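Alpha/beta hydrolase (Novosphingobium aromaticivorans, PDB 3BWX) is probably a hydrolase of the alpha/beta hydrolase fold, its substrate not established, and binds calcium in the crystal. Local coordinates at residues Ala115-Asn118 with Pro119-Ala123; Trp173-Thr176 with Gln177-Tyr181; Phe206-Pro209 with Val210-Pro214. The protein carries 1 engineered substitution. One frame throughout, in Å; residues are numbered along the deposited sequence.

Contact 1. Residues Ala115-Asn118 with Pro119-Ala123. With EDO (1,2-ethanediol), chain L.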
loop_
_atom_site.group_PDB
_atom_site.type_symbol
_atom_site.label_atom_id
_atom_site.label_comp_id
_atom_site.label_asym_id
_atom_site.label_seq_id
_atom_site.Cartn_x
_atom_site.Cartn_y
_atom_site.Cartn_z
ATOM N N ALA A 115 -13.299 -5.152 -3.481
ATOM C CA ALA A 115 -13.911 -6.479 -3.434
ATOM C C ALA A 115 -15.407 -6.369 -3.195
ATOM O O ALA A 115 -16.186 -7.089 -3.805
ATOM C CB ALA A 115 -13.237 -7.344 -2.342
ATOM N N ALA A 116 -15.792 -5.428 -2.344
ATOM C CA ALA A 116 -17.194 -5.234 -1.975
ATOM C C ALA A 116 -18.096 -5.004 -3.176
ATOM O O ALA A 116 -19.235 -5.405 -3.157
ATOM C CB ALA A 116 -17.336 -4.016 -0.995
ATOM N N ALA A 117 -17.575 -4.343 -4.209
ATOM C CA ALA A 117 -18.335 -4.055 -5.437
ATOM C C ALA A 117 -18.740 -5.349 -6.162
ATOM O O ALA A 117 -19.792 -5.408 -6.792
ATOM C CB ALA A 117 -17.544 -3.163 -6.373
ATOM N N ASN A 118 -17.907 -6.387 -6.050
ATOM C CA ASN A 118 -18.178 -7.702 -6.667
ATOM C C ASN A 118 -17.050 -8.650 -6.298
ATOM O O ASN A 118 -16.029 -8.635 -6.941
ATOM C CB ASN A 118 -18.170 -7.600 -8.198
ATOM C CG ASN A 118 -18.302 -8.952 -8.870
ATOM O OD1 ASN A 118 -18.696 -9.961 -8.237
ATOM N ND2 ASN A 118 -17.975 -8.994 -10.148
ATOM N N PRO A 119 -17.190 -9.414 -5.222
ATOM C CA PRO A 119 -16.009 -10.177 -4.828
ATOM C C PRO A 119 -15.453 -11.126 -5.859
ATOM O O PRO A 119 -14.260 -11.402 -5.833
ATOM C CB PRO A 119 -16.471 -10.938 -3.567
ATOM C CG PRO A 119 -17.600 -10.077 -3.044
ATOM C CD PRO A 119 -18.298 -9.539 -4.265
ATOM N N ALA A 120 -16.258 -11.559 -6.830
ATOM C CA ALA A 120 -15.745 -12.483 -7.827
ATOM C C ALA A 120 -14.686 -11.834 -8.707
ATOM O O ALA A 120 -13.927 -12.528 -9.377
ATOM C CB ALA A 120 -16.875 -13.007 -8.693
ATOM N N ARG A 121 -14.616 -10.506 -8.720
ATOM C CA ARG A 121 -13.599 -9.818 -9.494
ATOM C C ARG A 121 -12.177 -10.050 -8.923
ATOM O O ARG A 121 -11.171 -9.775 -9.595
ATOM C CB ARG A 121 -13.885 -8.292 -9.536
ATOM C CG ARG A 121 -13.452 -7.547 -8.254
ATOM C CD ARG A 121 -14.058 -6.177 -8.028
ATOM N NE ARG A 121 -13.832 -5.273 -9.124
ATOM C CZ ARG A 121 -14.016 -3.946 -9.095
ATOM N NH1 ARG A 121 -14.371 -3.288 -7.995
ATOM N NH2 ARG A 121 -13.816 -3.249 -10.220
ATOM N N ILE A 122 -12.095 -10.470 -7.654
ATOM C CA ILE A 122 -10.821 -10.651 -6.972
ATOM C C ILE A 122 -10.420 -12.093 -7.190
ATOM O O ILE A 122 -11.047 -13.018 -6.671
ATOM C CB ILE A 122 -10.943 -10.388 -5.447
ATOM C CG1 ILE A 122 -11.361 -8.936 -5.167
ATOM C CG2 ILE A 122 -9.631 -10.762 -4.707
ATOM C CD1 ILE A 122 -10.354 -7.858 -5.606
ATOM N N ALA A 123 -9.364 -12.317 -7.958
ATOM C CA ALA A 123 -8.835 -13.670 -8.150
ATOM C C ALA A 123 -8.225 -14.217 -6.862
ATOM O O ALA A 123 -8.379 -15.386 -6.558
ATOM C CB ALA A 123 -7.823 -13.675 -9.311
HETATM C C1 EDO L . -15.048 -11.170 -13.047
HETATM O O1 EDO L . -15.235 -9.751 -13.154
HETATM C C2 EDO L . -16.085 -11.766 -12.093
HETATM O O2 EDO L . -17.340 -11.062 -12.136
HETATM O O HOH W 1 -19.300 -12.002 -6.378
#

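Contact 2. Residues Trp173-Thr176 with Gln177-Tyr181. With EDO (1,2-ethanediol), chain H.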
loop_
_atom_site.group_PDB
_atom_site.type_symbol
_atom_site.label_atom_id
_atom_site.label_comp_id
_atom_site.label_asym_id
_atom_site.label_seq_id
_atom_site.Cartn_x
_atom_site.Cartn_y
_atom_site.Cartn_z
ATOM N N TRP A 173 17.128 -3.853 11.272
ATOM C CA TRP A 173 17.676 -3.315 10.033
ATOM C C TRP A 173 19.054 -2.669 10.161
ATOM O O TRP A 173 19.362 -1.998 11.158
ATOM C CB TRP A 173 16.764 -2.278 9.434
ATOM C CG TRP A 173 15.528 -2.821 8.749
ATOM C CD1 TRP A 173 15.036 -4.098 8.757
ATOM C CD2 TRP A 173 14.595 -2.034 8.002
ATOM N NE1 TRP A 173 13.836 -4.144 8.067
ATOM C CE2 TRP A 173 13.557 -2.901 7.570
ATOM C CE3 TRP A 173 14.535 -0.688 7.666
ATOM C CZ2 TRP A 173 12.468 -2.458 6.821
ATOM C CZ3 TRP A 173 13.444 -0.237 6.889
ATOM C CH2 TRP A 173 12.424 -1.149 6.484
ATOM N N ASP A 174 19.829 -2.836 9.106
ATOM C CA ASP A 174 21.121 -2.182 8.980
ATOM C C ASP A 174 20.940 -0.908 8.112
ATOM O O ASP A 174 19.833 -0.602 7.614
ATOM C CB ASP A 174 22.194 -3.158 8.430
ATOM C CG ASP A 174 21.910 -3.628 7.004
ATOM O OD1 ASP A 174 21.575 -2.780 6.148
ATOM O OD2 ASP A 174 22.048 -4.845 6.731
ATOM N N ILE A 175 22.023 -0.150 7.943
ATOM C CA ILE A 175 21.932 1.167 7.303
ATOM C C ILE A 175 21.536 1.064 5.854
ATOM O O ILE A 175 20.886 1.949 5.323
ATOM C CB ILE A 175 23.232 2.027 7.494
ATOM C CG1 ILE A 175 22.985 3.498 7.063
ATOM C CG2 ILE A 175 24.410 1.369 6.777
ATOM C CD1 ILE A 175 21.853 4.213 7.817
ATOM N N THR A 176 21.944 -0.022 5.200
ATOM C CA THR A 176 21.582 -0.204 3.805
ATOM C C THR A 176 20.057 -0.395 3.655
ATOM O O THR A 176 19.460 0.087 2.706
ATOM C CB THR A 176 22.394 -1.305 3.079
ATOM O OG1 THR A 176 21.978 -2.626 3.481
ATOM C CG2 THR A 176 23.908 -1.123 3.324
ATOM N N GLN A 177 19.461 -1.086 4.627
ATOM C CA GLN A 177 18.021 -1.260 4.656
ATOM C C GLN A 177 17.315 0.084 4.914
ATOM O O GLN A 177 16.320 0.404 4.244
ATOM C CB GLN A 177 17.591 -2.334 5.648
ATOM C CG GLN A 177 18.109 -3.711 5.289
ATOM C CD GLN A 177 17.846 -4.697 6.378
ATOM O OE1 GLN A 177 18.555 -4.702 7.412
ATOM N NE2 GLN A 177 16.786 -5.527 6.194
ATOM N N TRP A 178 17.783 0.887 5.864
ATOM C CA TRP A 178 17.198 2.220 6.036
ATOM C C TRP A 178 17.293 3.140 4.807
ATOM O O TRP A 178 16.389 3.921 4.534
ATOM C CB TRP A 178 17.811 2.938 7.248
ATOM C CG TRP A 178 17.353 2.321 8.570
ATOM C CD1 TRP A 178 18.099 1.603 9.436
ATOM C CD2 TRP A 178 16.031 2.381 9.111
ATOM N NE1 TRP A 178 17.325 1.189 10.490
ATOM C CE2 TRP A 178 16.042 1.627 10.306
ATOM C CE3 TRP A 178 14.839 2.952 8.670
ATOM C CZ2 TRP A 178 14.902 1.467 11.107
ATOM C CZ3 TRP A 178 13.693 2.758 9.449
ATOM C CH2 TRP A 178 13.748 2.034 10.660
ATOM N N LEU A 179 18.415 3.072 4.088
ATOM C CA LEU A 179 18.610 3.896 2.895
ATOM C C LEU A 179 17.671 3.454 1.769
ATOM O O LEU A 179 17.072 4.277 1.078
ATOM C CB LEU A 179 20.071 3.870 2.445
ATOM C CG LEU A 179 21.019 4.722 3.269
ATOM C CD1 LEU A 179 22.467 4.321 2.880
ATOM C CD2 LEU A 179 20.796 6.189 3.119
ATOM N N ARG A 180 17.554 2.147 1.604
ATOM C CA ARG A 180 16.651 1.581 0.589
ATOM C C ARG A 180 15.200 2.043 0.872
ATOM O O ARG A 180 14.464 2.472 -0.002
ATOM C CB ARG A 180 16.731 0.038 0.603
ATOM C CG ARG A 180 15.913 -0.589 -0.529
ATOM C CD ARG A 180 15.733 -2.095 -0.380
ATOM N NE ARG A 180 17.010 -2.722 -0.402
ATOM C CZ ARG A 180 17.546 -3.535 0.518
ATOM N NH1 ARG A 180 16.911 -4.003 1.602
ATOM N NH2 ARG A 180 18.754 -3.970 0.270
ATOM N N TYR A 181 14.824 1.968 2.137
ATOM C CA TYR A 181 13.515 2.417 2.561
ATOM C C TYR A 181 13.327 3.920 2.329
ATOM O O TYR A 181 12.243 4.348 1.901
ATOM C CB TYR A 181 13.436 2.118 4.052
ATOM C CG TYR A 181 12.158 2.451 4.794
ATOM C CD1 TYR A 181 11.037 1.665 4.642
ATOM C CD2 TYR A 181 12.119 3.480 5.712
ATOM C CE1 TYR A 181 9.884 1.926 5.358
ATOM C CE2 TYR A 181 10.979 3.754 6.433
ATOM C CZ TYR A 181 9.865 2.959 6.252
ATOM O OH TYR A 181 8.699 3.204 6.971
HETATM C C1 EDO H . 13.217 -2.792 2.508
HETATM O O1 EDO H . 13.625 -3.677 1.439
HETATM C C2 EDO H . 14.403 -2.382 3.388
HETATM O O2 EDO H . 14.884 -3.566 4.044
HETATM O O HOH W 2 17.148 -0.688 12.884
HETATM O O HOH W 3 20.430 -4.348 2.263
#

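Contact 3. Residues Phe206-Pro209 with Val210-Pro214. Engineered in segment 210-214: Val210 (natural residue Ala). With CA (calcium ion), chain B.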
loop_
_atom_site.group_PDB
_atom_site.type_symbol
_atom_site.label_atom_id
_atom_site.label_comp_id
_atom_site.label_asym_id
_atom_site.label_seq_id
_atom_site.Cartn_x
_atom_site.Cartn_y
_atom_site.Cartn_z
ATOM N N PHE A 206 -9.921 18.494 6.640
ATOM C CA PHE A 206 -11.292 18.766 6.219
ATOM C C PHE A 206 -12.234 18.040 7.178
ATOM O O PHE A 206 -12.112 18.238 8.367
ATOM C CB PHE A 206 -11.468 18.430 4.741
ATOM C CG PHE A 206 -10.790 19.418 3.848
ATOM C CD1 PHE A 206 -11.402 20.610 3.485
ATOM C CD2 PHE A 206 -9.460 19.204 3.484
ATOM C CE1 PHE A 206 -10.722 21.514 2.661
ATOM C CE2 PHE A 206 -8.765 20.135 2.690
ATOM C CZ PHE A 206 -9.391 21.244 2.265
ATOM N N GLU A 207 -13.097 17.141 6.730
ATOM C CA GLU A 207 -14.079 16.586 7.700
ATOM C C GLU A 207 -13.534 15.650 8.796
ATOM O O GLU A 207 -14.160 15.475 9.845
ATOM C CB GLU A 207 -15.223 15.903 6.983
ATOM C CG GLU A 207 -16.020 16.871 6.091
ATOM C CD GLU A 207 -16.786 16.157 5.003
ATOM O OE1 GLU A 207 -16.125 15.504 4.156
ATOM O OE2 GLU A 207 -18.043 16.261 4.999
ATOM N N ALA A 208 -12.377 15.048 8.566
ATOM C CA ALA A 208 -11.811 14.108 9.559
ATOM C C ALA A 208 -10.325 14.045 9.402
ATOM O O ALA A 208 -9.840 14.122 8.285
ATOM C CB ALA A 208 -12.397 12.717 9.371
ATOM N N PRO A 209 -9.603 13.860 10.498
ATOM C CA PRO A 209 -8.160 13.780 10.423
ATOM C C PRO A 209 -7.703 12.712 9.461
ATOM O O PRO A 209 -8.347 11.668 9.307
ATOM C CB PRO A 209 -7.761 13.323 11.823
ATOM C CG PRO A 209 -8.848 13.753 12.682
ATOM C CD PRO A 209 -10.102 13.636 11.867
ATOM N N VAL A 210 -6.547 12.954 8.875
ATOM C CA VAL A 210 -5.968 12.061 7.911
ATOM C C VAL A 210 -5.772 10.675 8.530
ATOM O O VAL A 210 -5.396 10.529 9.684
ATOM C CB VAL A 210 -4.630 12.607 7.306
ATOM C CG1 VAL A 210 -3.542 12.775 8.401
ATOM C CG2 VAL A 210 -4.136 11.722 6.157
ATOM N N GLY A 211 -6.065 9.663 7.736
ATOM C CA GLY A 211 -5.936 8.301 8.200
ATOM C C GLY A 211 -7.185 7.736 8.840
ATOM O O GLY A 211 -7.233 6.528 9.160
ATOM N N ALA A 212 -8.186 8.580 9.086
ATOM C CA ALA A 212 -9.396 8.133 9.775
ATOM C C ALA A 212 -10.040 7.048 8.943
ATOM O O ALA A 212 -10.064 7.125 7.694
ATOM C CB ALA A 212 -10.363 9.298 10.000
ATOM N N THR A 213 -10.509 6.001 9.629
ATOM C CA THR A 213 -11.153 4.880 8.949
ATOM C C THR A 213 -12.609 5.272 8.648
ATOM O O THR A 213 -13.182 6.162 9.309
ATOM C CB THR A 213 -11.079 3.545 9.761
ATOM O OG1 THR A 213 -11.709 3.709 11.040
ATOM C CG2 THR A 213 -9.635 3.124 9.952
ATOM N N PRO A 214 -13.195 4.645 7.616
ATOM C CA PRO A 214 -14.615 4.880 7.351
ATOM C C PRO A 214 -15.460 4.557 8.578
ATOM O O PRO A 214 -15.104 3.652 9.340
ATOM C CB PRO A 214 -14.906 3.916 6.186
ATOM C CG PRO A 214 -13.597 3.801 5.475
ATOM C CD PRO A 214 -12.601 3.740 6.606
HETATM CA CA CA B . -9.677 13.914 5.910
HETATM O O HOH W 4 -12.060 13.935 5.706
HETATM O O HOH W 5 -9.776 11.710 6.931
HETATM O O HOH W 6 -7.408 14.368 5.635
HETATM O O HOH W 7 -9.740 15.061 3.762
HETATM O O HOH W 8 -8.989 12.141 4.090
#

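Contact 1. Residues Ala115-Asn118 with Pro119-Ala123
Arg121 folds back over the 3-10 turn 119-121 that follows helix 106-117. Its backbone N gives a hydrogen bond to Asn118 O, N to O 2.9 Å and 161° at the hydrogen. The side chain then runs past the same oxygen. CG sits between the backbone N and the carbonyl carbon (chi1 79°), which lays CB, CG and CD along Asn118 O. CB lies 3.4 Å from Asn118 O, CG comes closer, and CD follows alongside. A bend at chi3 (-56°) turns the tip toward the helix, where NH1 comes within 3.6 Å of Ala117 CB. That methyl meets the guanidinium obliquely. NH1 also forms a salt bridge with Glu88 of helix 80-94 and a hydrogen bond to Leu114 O. NH2 is hydrogen-bonded outside the two segments.

Asn118 works on the other side of the turn. Its OD1 accepts from Ala120 N at 3.2 Å, with the donor well above the amide plane. Water 1 joins the same two atoms. Asn118 ND2 donates to O2 of an ethanediol, probably from the crystallisation liquor. On the buried side, Ala115 CB packs on Ile122 CG1 at 3.7 Å, and both residues touch Leu225. This is the helix-to-strand link of a beta-alpha-beta unit. Pro119 N has no hydrogen to give Ala115 O, which takes the N-H of Asn118 instead. The charged tip of Arg121 ties the turn to a second helix.

Contact 2. Residues Trp173-Thr176 with Gln177-Tyr181
The chain enters helix 175-185 through Trp173 and Asp174, and a helical backbone bond runs from Trp178 N to Asp174 O, 3.1 Å. Asp174 is the N-cap. Its OD1 accepts from Gln177 N at 3.1 Å and from Thr176 OG1 at 2.7 Å, the two donors coming from opposite faces of the carboxylate plane. In return Gln177 OE1 takes the N-H of Asp174, N to O 2.8 Å, with 162° at the hydrogen. The Gln177 N to Asp174 OD1 and Asp174 N to Gln177 OE1 bonds make a capping box; the Thr176 hydroxyl adds a further grip on OD1. An extended Gln177 chain (chi2 171°) carries its amide over one face of the Trp173 ring, where NE2 lies 3.4 Å from CD1 of Trp173.

The indole of Trp173 is also the hub of an aromatic cluster. Its CE3 edge points at the centre of the Trp178 face, a T-shaped pair with planes at 62°. The neighbouring CZ3 and CH2 meet the face of Tyr181, again edge to face, with Trp173 CH2 3.6 Å from Tyr181 CD1. Tyr170 stacks with Trp173 from outside the segments. Water 2 joins Trp173 O to Trp178 NE1, and water 3 joins Thr176 OG1 to Arg180 NH2.

Contact 3. Residues Phe206-Pro209 with Val210-Pro214
Pro209 and Ala212 meet across a type II beta turn. Ala212 N donates to Pro209 O at 3.1 Å, with an angle of 148° at the hydrogen. The close part of the contact gathers round this bond. Ala212 CB lies 3.2 Å from Pro209 O, so the oxygen has the N-H and the methyl of one residue beside it. The same methyl meets Ala208 CB at 4.0 Å, which is the apolar touch across the turn. Gly211 takes a positive phi of 90°, backbone angles that suit glycine. Val210 is an engineered residue in place of the natural alanine. Its CB points away from 206-209 overall, though CB still touches Pro209, and its side chain touches Leu38.

The other side is wet. Ala208 O binds a calcium ion at 2.4 Å, and waters 4, 5, 6, 7 and 8 bind the same ion. Water 5 lies between the metal and the turn, donating to Pro209 O at 2.8 Å. That oxygen is thus held by a backbone N-H and by a water of the calcium shell. Water 4 makes a weak bond with Ala208 N. Pro205 O adds the remaining protein ligand. Two backbone carbonyls and five waters, with no carboxylate from the protein, make a mostly hydrated calcium site on a surface loop.

Overall arrangement
The three contacts come in series along the chain, and none nests within or crosses another. Each is local: a helix-to-strand turn, a helix start and a beta turn. None closes a long loop. Contact 1 comes first, where the helix of a beta-alpha-beta unit returns to the eight-stranded mixed sheet. The chain next forms helices 136-145 and 155-166. Contact 2 then starts helix 175-185, which packs on helix 155-166. Contacts 1 and 2 lie on opposite sides of the chain's centre, their own centres about 36 Å apart. Contact 3 follows strand 194-196, in the loop leading to helix 219-225. That helix packs against contact 1. Contacts 1 and 3 do not touch; their nearest atoms are about 11 Å apart.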